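PDB 3FAX: reticulocyte binding protein from Streptococcus agalactiae COH1, which probably acts as a cell-surface pullulanase of the alpha-amylase family, binding alpha-glucans and cleaving their branch linkages. Local coordinates for residues T46-I51 and K125-A130; F454-M459 and M481-E486; V515-I520 and G564-Y569. One frame throughout, in Å; residues are numbered along the deposited sequence.

Contact 1: residues T46-I51 and K125-A130; sequences TDLTSI and KDQLYA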
loop_
_atom_site.group_PDB
_atom_site.type_symbol
_atom_site.label_atom_id
_atom_site.label_comp_id
_atom_site.label_asym_id
_atom_site.label_seq_id
_atom_site.Cartn_x
_atom_site.Cartn_y
_atom_site.Cartn_z
ATOM N N THR A 46 -28.032 6.336 -20.739
ATOM C CA THR A 46 -26.695 5.853 -21.088
ATOM C C THR A 46 -25.968 6.745 -22.100
ATOM O O THR A 46 -24.743 6.812 -22.089
ATOM C CB THR A 46 -26.770 4.424 -21.636
ATOM O OG1 THR A 46 -27.655 4.387 -22.767
ATOM C CG2 THR A 46 -27.271 3.464 -20.539
ATOM N N ASP A 47 -26.711 7.411 -22.978
ATOM C CA ASP A 47 -26.139 8.484 -23.804
ATOM C C ASP A 47 -27.220 9.487 -24.232
ATOM O O ASP A 47 -28.368 9.393 -23.786
ATOM C CB ASP A 47 -25.323 7.932 -24.994
ATOM C CG ASP A 47 -26.122 7.008 -25.884
ATOM O OD1 ASP A 47 -26.990 7.491 -26.635
ATOM O OD2 ASP A 47 -25.867 5.792 -25.853
ATOM N N LEU A 48 -26.838 10.454 -25.069
ATOM C CA LEU A 48 -27.739 11.528 -25.505
ATOM C C LEU A 48 -29.111 11.048 -25.989
ATOM O O LEU A 48 -30.105 11.754 -25.827
ATOM C CB LEU A 48 -27.075 12.365 -26.608
ATOM C CG LEU A 48 -26.253 13.593 -26.179
ATOM C CD1 LEU A 48 -25.700 13.457 -24.770
ATOM C CD2 LEU A 48 -25.137 13.868 -27.176
ATOM N N THR A 49 -29.164 9.857 -26.582
ATOM C CA THR A 49 -30.402 9.375 -27.190
ATOM C C THR A 49 -30.779 7.962 -26.753
ATOM O O THR A 49 -31.495 7.270 -27.468
ATOM C CB THR A 49 -30.311 9.446 -28.741
ATOM O OG1 THR A 49 -29.298 8.549 -29.212
ATOM C CG2 THR A 49 -29.986 10.865 -29.189
ATOM N N SER A 50 -30.316 7.548 -25.575
ATOM C CA SER A 50 -30.539 6.181 -25.096
ATOM C C SER A 50 -30.852 6.129 -23.611
ATOM O O SER A 50 -30.041 6.552 -22.787
ATOM C CB SER A 50 -29.313 5.321 -25.368
ATOM O OG SER A 50 -29.076 5.241 -26.751
ATOM N N ILE A 51 -32.032 5.605 -23.291
ATOM C CA ILE A 51 -32.438 5.317 -21.922
ATOM C C ILE A 51 -32.661 3.819 -21.793
ATOM O O ILE A 51 -33.305 3.198 -22.637
ATOM C CB ILE A 51 -33.745 6.031 -21.558
ATOM C CG1 ILE A 51 -33.490 7.522 -21.332
ATOM C CG2 ILE A 51 -34.401 5.391 -20.315
ATOM C CD1 ILE A 51 -34.755 8.364 -21.390
ATOM N N LYS A 125 -22.298 10.307 -17.143
ATOM C CA LYS A 125 -21.809 11.427 -16.337
ATOM C C LYS A 125 -20.410 11.857 -16.769
ATOM O O LYS A 125 -20.125 13.050 -16.811
ATOM C CB LYS A 125 -21.805 11.084 -14.845
ATOM C CG LYS A 125 -23.185 10.975 -14.233
ATOM C CD LYS A 125 -23.111 10.717 -12.740
ATOM C CE LYS A 125 -24.489 10.790 -12.075
ATOM N NZ LYS A 125 -24.411 10.578 -10.594
ATOM N N ASP A 126 -19.543 10.899 -17.092
ATOM C CA ASP A 126 -18.230 11.228 -17.659
ATOM C C ASP A 126 -18.358 11.958 -18.994
ATOM O O ASP A 126 -17.690 12.970 -19.219
ATOM C CB ASP A 126 -17.356 9.976 -17.820
ATOM C CG ASP A 126 -16.759 9.499 -16.495
ATOM O OD1 ASP A 126 -16.870 10.234 -15.493
ATOM O OD2 ASP A 126 -16.168 8.393 -16.453
ATOM N N GLN A 127 -19.234 11.460 -19.865
ATOM C CA GLN A 127 -19.460 12.083 -21.162
ATOM C C GLN A 127 -19.852 13.545 -21.012
ATOM O O GLN A 127 -19.363 14.397 -21.753
ATOM C CB GLN A 127 -20.542 11.330 -21.946
ATOM C CG GLN A 127 -20.806 11.873 -23.359
ATOM C CD GLN A 127 -22.011 11.234 -24.032
ATOM O OE1 GLN A 127 -22.663 11.854 -24.869
ATOM N NE2 GLN A 127 -22.315 9.993 -23.665
ATOM N N LEU A 128 -20.725 13.839 -20.050
ATOM C CA LEU A 128 -21.275 15.190 -19.896
ATOM C C LEU A 128 -20.466 16.071 -18.956
ATOM O O LEU A 128 -20.429 17.287 -19.137
ATOM C CB LEU A 128 -22.716 15.133 -19.376
ATOM C CG LEU A 128 -23.716 14.253 -20.122
ATOM C CD1 LEU A 128 -25.064 14.323 -19.428
ATOM C CD2 LEU A 128 -23.826 14.655 -21.584
ATOM N N TYR A 129 -19.834 15.468 -17.947
ATOM C CA TYR A 129 -19.244 16.234 -16.840
ATOM C C TYR A 129 -17.761 15.985 -16.562
ATOM O O TYR A 129 -17.203 16.647 -15.703
ATOM C CB TYR A 129 -20.039 15.982 -15.552
ATOM C CG TYR A 129 -21.535 16.126 -15.727
ATOM C CD1 TYR A 129 -22.090 17.331 -16.156
ATOM C CD2 TYR A 129 -22.395 15.066 -15.458
ATOM C CE1 TYR A 129 -23.467 17.476 -16.324
ATOM C CE2 TYR A 129 -23.775 15.197 -15.622
ATOM C CZ TYR A 129 -24.303 16.407 -16.055
ATOM O OH TYR A 129 -25.660 16.547 -16.217
ATOM N N ALA A 130 -17.115 15.058 -17.262
ATOM C CA ALA A 130 -15.687 14.819 -17.029
ATOM C C ALA A 130 -14.913 16.116 -17.238
ATOM O O ALA A 130 -14.945 16.708 -18.326
ATOM C CB ALA A 130 -15.149 13.728 -17.936
#
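Asp-47 OD1 is gripped by two donors inside its own turn, while the CB of the same residue brushes the neighbouring helix. The backbone N of Thr-49 reaches this oxygen on its anti side at 3.2 Å, with an N-H...O angle of 162°, which closes an Asx turn. Ser-50 OG donates to the syn side of the same OD1 at 3.1 Å, and both donors come from one face of the carboxylate. With CG between the backbone N and the carbonyl carbon (chi1 57°), the carboxylate turns away from the helix, to the N-H of Thr-49 and the OG of Ser-50. Aspartate suits the place because its short carboxylate can reach the N-H two residues on. The main chain here makes a type I turn from Asp-47 to Ser-50. Beside it, Ser-50 O accepts both the N of Thr-46 (2.9 Å) and its OG1 (3.2 Å) from one face, and Thr-46 and Asp-47 together facing Ser-50 form a classic beta bulge.

From the helix, Gln-127 stretches out toward the turn with CG anti to the backbone N (chi1 -177°), long enough to bring its amide there. Its OE1 lies 3.4 Å from Leu-48 CD1, and its NE2 stays 3.9 Å from Asp-47 CB. Leu-48 CD1 also meets Leu-128 CD2 at 3.9 Å, methyl against methyl. The turn thus spends its polar bonds on its own shape and offers the helix mainly carbon, so this small surface contact rests on van der Waals forces.

Contact 2: residues F454-M459 and M481-E486; sequences FRFDMM and MIMIGE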
loop_
_atom_site.group_PDB
_atom_site.type_symbol
_atom_site.label_atom_id
_atom_site.label_comp_id
_atom_site.label_asym_id
_atom_site.label_seq_id
_atom_site.Cartn_x
_atom_site.Cartn_y
_atom_site.Cartn_z
ATOM N N PHE A 454 5.805 4.683 -4.811
ATOM C CA PHE A 454 4.540 4.390 -4.147
ATOM C C PHE A 454 4.292 2.884 -4.056
ATOM O O PHE A 454 4.662 2.106 -4.947
ATOM C CB PHE A 454 3.371 5.044 -4.879
ATOM C CG PHE A 454 3.456 6.541 -4.941
ATOM C CD1 PHE A 454 2.850 7.327 -3.966
ATOM C CD2 PHE A 454 4.140 7.168 -5.976
ATOM C CE1 PHE A 454 2.936 8.714 -4.012
ATOM C CE2 PHE A 454 4.225 8.544 -6.034
ATOM C CZ PHE A 454 3.620 9.324 -5.048
ATOM N N ARG A 455 3.667 2.491 -2.957
ATOM C CA ARG A 455 3.279 1.125 -2.721
ATOM C C ARG A 455 1.758 1.147 -2.666
ATOM O O ARG A 455 1.190 1.777 -1.776
ATOM C CB ARG A 455 3.886 0.637 -1.400
ATOM C CG ARG A 455 3.439 -0.747 -0.944
ATOM C CD ARG A 455 2.276 -0.670 0.080
ATOM N NE ARG A 455 1.959 -1.974 0.654
ATOM C CZ ARG A 455 0.783 -2.323 1.195
ATOM N NH1 ARG A 455 -0.241 -1.473 1.262
ATOM N NH2 ARG A 455 0.628 -3.550 1.674
ATOM N N PHE A 456 1.112 0.503 -3.633
ATOM C CA PHE A 456 -0.365 0.445 -3.692
ATOM C C PHE A 456 -0.947 -0.684 -2.854
ATOM O O PHE A 456 -0.692 -1.862 -3.119
ATOM C CB PHE A 456 -0.849 0.261 -5.128
ATOM C CG PHE A 456 -0.690 1.476 -5.972
ATOM C CD1 PHE A 456 -1.712 2.406 -6.067
ATOM C CD2 PHE A 456 0.491 1.712 -6.660
ATOM C CE1 PHE A 456 -1.565 3.542 -6.855
ATOM C CE2 PHE A 456 0.648 2.844 -7.447
ATOM C CZ PHE A 456 -0.373 3.760 -7.544
ATOM N N ASP A 457 -1.748 -0.321 -1.864
ATOM C CA ASP A 457 -2.506 -1.298 -1.092
ATOM C C ASP A 457 -3.556 -1.945 -2.000
ATOM O O ASP A 457 -4.161 -1.264 -2.824
ATOM C CB ASP A 457 -3.178 -0.610 0.105
ATOM C CG ASP A 457 -3.824 -1.602 1.083
ATOM O OD1 ASP A 457 -3.080 -2.324 1.788
ATOM O OD2 ASP A 457 -5.073 -1.639 1.150
ATOM N N MET A 458 -3.750 -3.255 -1.843
ATOM C CA MET A 458 -4.727 -4.031 -2.615
ATOM C C MET A 458 -4.782 -3.526 -4.035
ATOM O O MET A 458 -5.817 -3.073 -4.491
ATOM C CB MET A 458 -6.133 -3.946 -2.006
ATOM C CG MET A 458 -6.268 -4.414 -0.574
ATOM S SD MET A 458 -6.051 -6.182 -0.298
ATOM C CE MET A 458 -6.616 -6.265 1.402
ATOM N N MET A 459 -3.657 -3.584 -4.735
ATOM C CA MET A 459 -3.593 -3.001 -6.064
ATOM C C MET A 459 -4.537 -3.713 -7.036
ATOM O O MET A 459 -5.058 -3.107 -7.974
ATOM C CB MET A 459 -2.175 -3.040 -6.588
ATOM C CG MET A 459 -1.939 -2.095 -7.727
ATOM S SD MET A 459 -0.345 -2.427 -8.422
ATOM C CE MET A 459 0.656 -1.192 -7.667
ATOM N N MET A 481 11.100 7.136 -11.004
ATOM C CA MET A 481 9.925 6.716 -10.249
ATOM C C MET A 481 9.904 5.196 -10.157
ATOM O O MET A 481 10.184 4.504 -11.137
ATOM C CB MET A 481 8.642 7.236 -10.901
ATOM C CG MET A 481 7.334 6.738 -10.268
ATOM S SD MET A 481 7.156 7.062 -8.502
ATOM C CE MET A 481 7.488 8.813 -8.408
ATOM N N ILE A 482 9.605 4.700 -8.958
ATOM C CA ILE A 482 9.441 3.279 -8.701
ATOM C C ILE A 482 8.096 3.017 -8.048
ATOM O O ILE A 482 7.708 3.713 -7.125
ATOM C CB ILE A 482 10.596 2.744 -7.820
ATOM C CG1 ILE A 482 11.703 2.221 -8.727
ATOM C CG2 ILE A 482 10.137 1.638 -6.886
ATOM C CD1 ILE A 482 11.166 1.498 -9.955
ATOM N N MET A 483 7.378 2.021 -8.544
ATOM C CA MET A 483 6.068 1.690 -7.990
ATOM C C MET A 483 5.955 0.202 -7.726
ATOM O O MET A 483 6.303 -0.617 -8.566
ATOM C CB MET A 483 4.953 2.149 -8.938
ATOM C CG MET A 483 4.807 3.658 -9.019
ATOM S SD MET A 483 3.233 4.208 -9.702
ATOM C CE MET A 483 3.266 5.948 -9.279
ATOM N N ILE A 484 5.475 -0.147 -6.543
ATOM C CA ILE A 484 5.118 -1.538 -6.257
ATOM C C ILE A 484 3.673 -1.580 -5.764
ATOM O O ILE A 484 3.054 -0.535 -5.582
ATOM C CB ILE A 484 6.092 -2.193 -5.250
ATOM C CG1 ILE A 484 5.966 -1.551 -3.869
ATOM C CG2 ILE A 484 7.543 -2.104 -5.773
ATOM C CD1 ILE A 484 6.995 -2.044 -2.866
ATOM N N GLY A 485 3.129 -2.781 -5.578
ATOM C CA GLY A 485 1.792 -2.920 -4.999
ATOM C C GLY A 485 1.412 -4.351 -4.690
ATOM O O GLY A 485 2.028 -5.287 -5.188
ATOM N N GLU A 486 0.395 -4.513 -3.854
ATOM C CA GLU A 486 -0.162 -5.832 -3.573
ATOM C C GLU A 486 -1.027 -6.258 -4.757
ATOM O O GLU A 486 -2.118 -5.722 -4.936
ATOM C CB GLU A 486 -1.046 -5.792 -2.333
ATOM C CG GLU A 486 -0.370 -5.488 -1.030
ATOM C CD GLU A 486 -1.321 -5.717 0.146
ATOM O OE1 GLU A 486 -2.275 -4.915 0.332
ATOM O OE2 GLU A 486 -1.122 -6.714 0.873
#
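Glu-486 leans across to residues 455-458 along its whole length. Its CB lies 3.7 Å from Met-458 N; CG then passes over one face of the Arg-455 guanidinium, 3.5 Å from NH2. With the chain extended beyond CG, OE1 reaches the backbone N of Met-458 at 3.1 Å in a nearly straight bond (172°). A longer salt bridge, 3.5 Å, joins Glu-486 OE1 to Arg-455 NH2. OE2 turns to the indole NE1 of Trp-488. Asp-457 OD1 stands 3.1 Å from Glu-486 OE1, two acceptors with no hydrogen bond between them. Arg-455 NH1 meets Asp-457 OD1 in the guanidinium plane, on the anti lone pair, at 3.0 Å. Arginine suits the spot because one flat cation serves both acids, and Asp-389 as well.

Gly-485, with no side chain, lets Met-459 CE come to 3.4 Å from its CA. Met-481 SD lies at the edge of the Phe-454 ring, and Met-483 SD, on the face with both phenylalanines, at the edge of the Phe-456 ring, both Met-aromatic contacts. Backbone hydrogen bonds join the two parallel strands of this beta-alpha-beta unit; at the C-terminal ends of such strands alpha-amylase-family barrels carry their catalytic carboxylates.

Contact 3: residues V515-I520 and G564-Y569; sequences VFSDDI and GDVVQY. With CA (calcium ion), chain F; GLC (alpha-D-glucopyranose), chain B.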
loop_
_atom_site.group_PDB
_atom_site.type_symbol
_atom_site.label_atom_id
_atom_site.label_comp_id
_atom_site.label_asym_id
_atom_site.label_seq_id
_atom_site.Cartn_x
_atom_site.Cartn_y
_atom_site.Cartn_z
ATOM N N VAL A 515 5.077 -6.404 -8.148
ATOM C CA VAL A 515 4.148 -6.951 -7.151
ATOM C C VAL A 515 4.789 -7.896 -6.150
ATOM O O VAL A 515 5.695 -8.661 -6.479
ATOM C CB VAL A 515 2.932 -7.654 -7.795
ATOM C CG1 VAL A 515 2.124 -6.658 -8.625
ATOM C CG2 VAL A 515 3.366 -8.870 -8.612
ATOM N N PHE A 516 4.293 -7.829 -4.919
ATOM C CA PHE A 516 4.715 -8.733 -3.860
ATOM C C PHE A 516 4.551 -10.183 -4.287
ATOM O O PHE A 516 3.530 -10.566 -4.864
ATOM C CB PHE A 516 3.921 -8.480 -2.579
ATOM C CG PHE A 516 4.307 -7.211 -1.865
ATOM C CD1 PHE A 516 5.438 -7.175 -1.054
ATOM C CD2 PHE A 516 3.535 -6.068 -1.990
ATOM C CE1 PHE A 516 5.799 -6.013 -0.378
ATOM C CE2 PHE A 516 3.880 -4.903 -1.326
ATOM C CZ PHE A 516 5.023 -4.869 -0.519
ATOM N N SER A 517 5.585 -10.967 -3.999
ATOM C CA SER A 517 5.623 -12.388 -4.296
ATOM C C SER A 517 5.233 -13.177 -3.056
ATOM O O SER A 517 6.060 -13.430 -2.189
ATOM C CB SER A 517 7.030 -12.791 -4.757
ATOM O OG SER A 517 7.054 -14.109 -5.249
ATOM N N ASP A 518 3.959 -13.557 -2.971
ATOM C CA ASP A 518 3.499 -14.429 -1.891
ATOM C C ASP A 518 4.018 -15.865 -2.052
ATOM O O ASP A 518 4.051 -16.626 -1.085
ATOM C CB ASP A 518 1.960 -14.400 -1.745
ATOM C CG ASP A 518 1.214 -14.673 -3.053
ATOM O OD1 ASP A 518 1.721 -14.330 -4.145
ATOM O OD2 ASP A 518 0.094 -15.212 -2.978
ATOM N N ASP A 519 4.442 -16.230 -3.263
ATOM C CA ASP A 519 4.971 -17.579 -3.512
ATOM C C ASP A 519 6.290 -17.797 -2.777
ATOM O O ASP A 519 6.471 -18.822 -2.108
ATOM C CB ASP A 519 5.170 -17.840 -5.012
ATOM C CG ASP A 519 5.187 -19.318 -5.343
ATOM O OD1 ASP A 519 4.174 -19.986 -5.034
ATOM O OD2 ASP A 519 6.192 -19.816 -5.909
ATOM N N ILE A 520 7.212 -16.841 -2.906
ATOM C CA ILE A 520 8.500 -16.937 -2.210
ATOM C C ILE A 520 8.273 -16.834 -0.696
ATOM O O ILE A 520 8.863 -17.590 0.071
ATOM C CB ILE A 520 9.535 -15.894 -2.727
ATOM C CG1 ILE A 520 10.945 -16.229 -2.227
ATOM C CG2 ILE A 520 9.161 -14.493 -2.316
ATOM C CD1 ILE A 520 12.041 -15.456 -2.934
ATOM N N GLY A 564 12.155 -7.257 -12.357
ATOM C CA GLY A 564 11.512 -6.078 -11.781
ATOM C C GLY A 564 10.023 -6.195 -11.486
ATOM O O GLY A 564 9.463 -5.354 -10.784
ATOM N N ASP A 565 9.373 -7.223 -12.024
ATOM C CA ASP A 565 7.966 -7.489 -11.710
ATOM C C ASP A 565 7.759 -8.030 -10.301
ATOM O O ASP A 565 6.632 -8.033 -9.804
ATOM C CB ASP A 565 7.373 -8.510 -12.682
ATOM C CG ASP A 565 7.355 -8.025 -14.105
ATOM O OD1 ASP A 565 7.320 -6.792 -14.330
ATOM O OD2 ASP A 565 7.352 -8.887 -15.009
ATOM N N VAL A 566 8.830 -8.509 -9.670
ATOM C CA VAL A 566 8.708 -9.261 -8.424
ATOM C C VAL A 566 9.323 -8.496 -7.259
ATOM O O VAL A 566 10.500 -8.142 -7.278
ATOM C CB VAL A 566 9.341 -10.670 -8.567
ATOM C CG1 VAL A 566 9.368 -11.411 -7.234
ATOM C CG2 VAL A 566 8.571 -11.481 -9.611
ATOM N N VAL A 567 8.490 -8.220 -6.263
ATOM C CA VAL A 567 8.944 -7.726 -4.982
ATOM C C VAL A 567 9.099 -8.942 -4.072
ATOM O O VAL A 567 8.115 -9.623 -3.736
ATOM C CB VAL A 567 7.939 -6.718 -4.385
ATOM C CG1 VAL A 567 8.475 -6.152 -3.071
ATOM C CG2 VAL A 567 7.644 -5.606 -5.399
ATOM N N GLN A 568 10.343 -9.230 -3.697
ATOM C CA GLN A 568 10.646 -10.426 -2.922
ATOM C C GLN A 568 10.508 -10.090 -1.445
ATOM O O GLN A 568 11.110 -9.125 -0.975
ATOM C CB GLN A 568 12.061 -10.928 -3.221
ATOM C CG GLN A 568 12.387 -11.130 -4.709
ATOM C CD GLN A 568 11.986 -12.498 -5.270
ATOM O OE1 GLN A 568 12.629 -13.005 -6.191
ATOM N NE2 GLN A 568 10.926 -13.089 -4.729
ATOM N N TYR A 569 9.711 -10.876 -0.718
ATOM C CA TYR A 569 9.534 -10.655 0.715
ATOM C C TYR A 569 9.131 -11.905 1.507
ATOM O O TYR A 569 8.619 -12.885 0.953
ATOM C CB TYR A 569 8.535 -9.514 0.956
ATOM C CG TYR A 569 7.056 -9.892 0.998
ATOM C CD1 TYR A 569 6.480 -10.689 0.022
ATOM C CD2 TYR A 569 6.234 -9.400 1.998
ATOM C CE1 TYR A 569 5.129 -11.006 0.059
ATOM C CE2 TYR A 569 4.899 -9.705 2.044
ATOM C CZ TYR A 569 4.345 -10.504 1.073
ATOM O OH TYR A 569 3.007 -10.800 1.140
HETATM CA CA CA F . 6.567 -7.637 -16.955
HETATM C C1 GLC B . -3.671 -14.388 -1.416
HETATM C C2 GLC B . -2.346 -13.886 -0.850
HETATM C C3 GLC B . -2.544 -13.296 0.532
HETATM C C4 GLC B . -3.641 -12.250 0.489
HETATM C C5 GLC B . -4.916 -12.867 -0.068
HETATM C C6 GLC B . -6.036 -11.828 -0.096
HETATM O O2 GLC B . -1.417 -14.938 -0.745
HETATM O O3 GLC B . -1.347 -12.707 0.983
HETATM O O4 GLC B . -3.866 -11.809 1.805
HETATM O O5 GLC B . -4.652 -13.364 -1.366
HETATM O O6 GLC B . -7.043 -12.215 -0.996
#
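Neighbouring parallel strands of the (beta/alpha)8 barrel, 513-517 and 566-568, meet here, the sixth and seventh in order round it. Val-515 uses both its N and its O toward residues 565 and 567: its N donates to Asp-565 O at 2.8 Å, and its O accepts from Val-567 N at the same length, both bonds nearly straight. Ser-517 N continues the pairing to Val-567 O. Branched valines suit such extended backbone, and Val-567 CG1 packs against Phe-516 CD1.

The aromatic pair takes up the face that carries Phe-516. An edge of that ring, led by CD1, stands over the centre of the Tyr-569 ring in an edge-to-face stack, the planes at 56° and the centroids 4.8 Å apart. Tyr-569 offers its face with CG between the backbone N and the carbonyl carbon (chi1 87°). Its rim meets Ser-517 O, with CE1 at 3.4 Å, and its OH is held by Arg-521. A tyrosine serves well, having both a broad apolar face and a polar end. Phe-616 of the next strand makes a further edge-to-face pair with Phe-516. On the other face, Ser-517 CB rests on Val-566 CG1 at 3.7 Å; the residue stands at the N-cap position of helix 518-525.

Two acids of the contact bind ligands. Asp-518 OD2 accepts from O2 of a glucose at 2.7 Å, while Gln-504 and Asn-557 hold its OD1. Asp-565 takes a calcium ion unevenly, OD2 at 2.4 Å and OD1 at 2.9 Å, in a site completed by Asp-561, Asp-511, Met-507 O and Thr-510 O. The sugar lies at the C-terminal ends of the barrel strands, where alpha-amylase-family (beta/alpha)8 barrels have their active site.

Overall arrangement
Contacts 2 and 3 belong to one closed parallel barrel and adjoin each other, their centres about 12 Å apart. Strands 482-485 and 513-517 are neighbours in it, which brings Gly-485 O to 3.6 Å from Val-515 CB, while Ile-484 CG2 meets Val-567 CG2 at 3.5 Å. Both also reach the bound sugars: the side chain of Met-458 comes, at its nearest atoms, about 3 Å from a bound alpha-glucose, and Asp-518 holds one directly. Trp-488 links the two polar ends, bonding to Glu-486 and touching Asp-518 and Tyr-569. Contact 1 stands apart on the surface, its centre about 33 Å from that of contact 2 and about 41 Å from that of contact 3, joining an N-terminal beta sheet to helix 122-129.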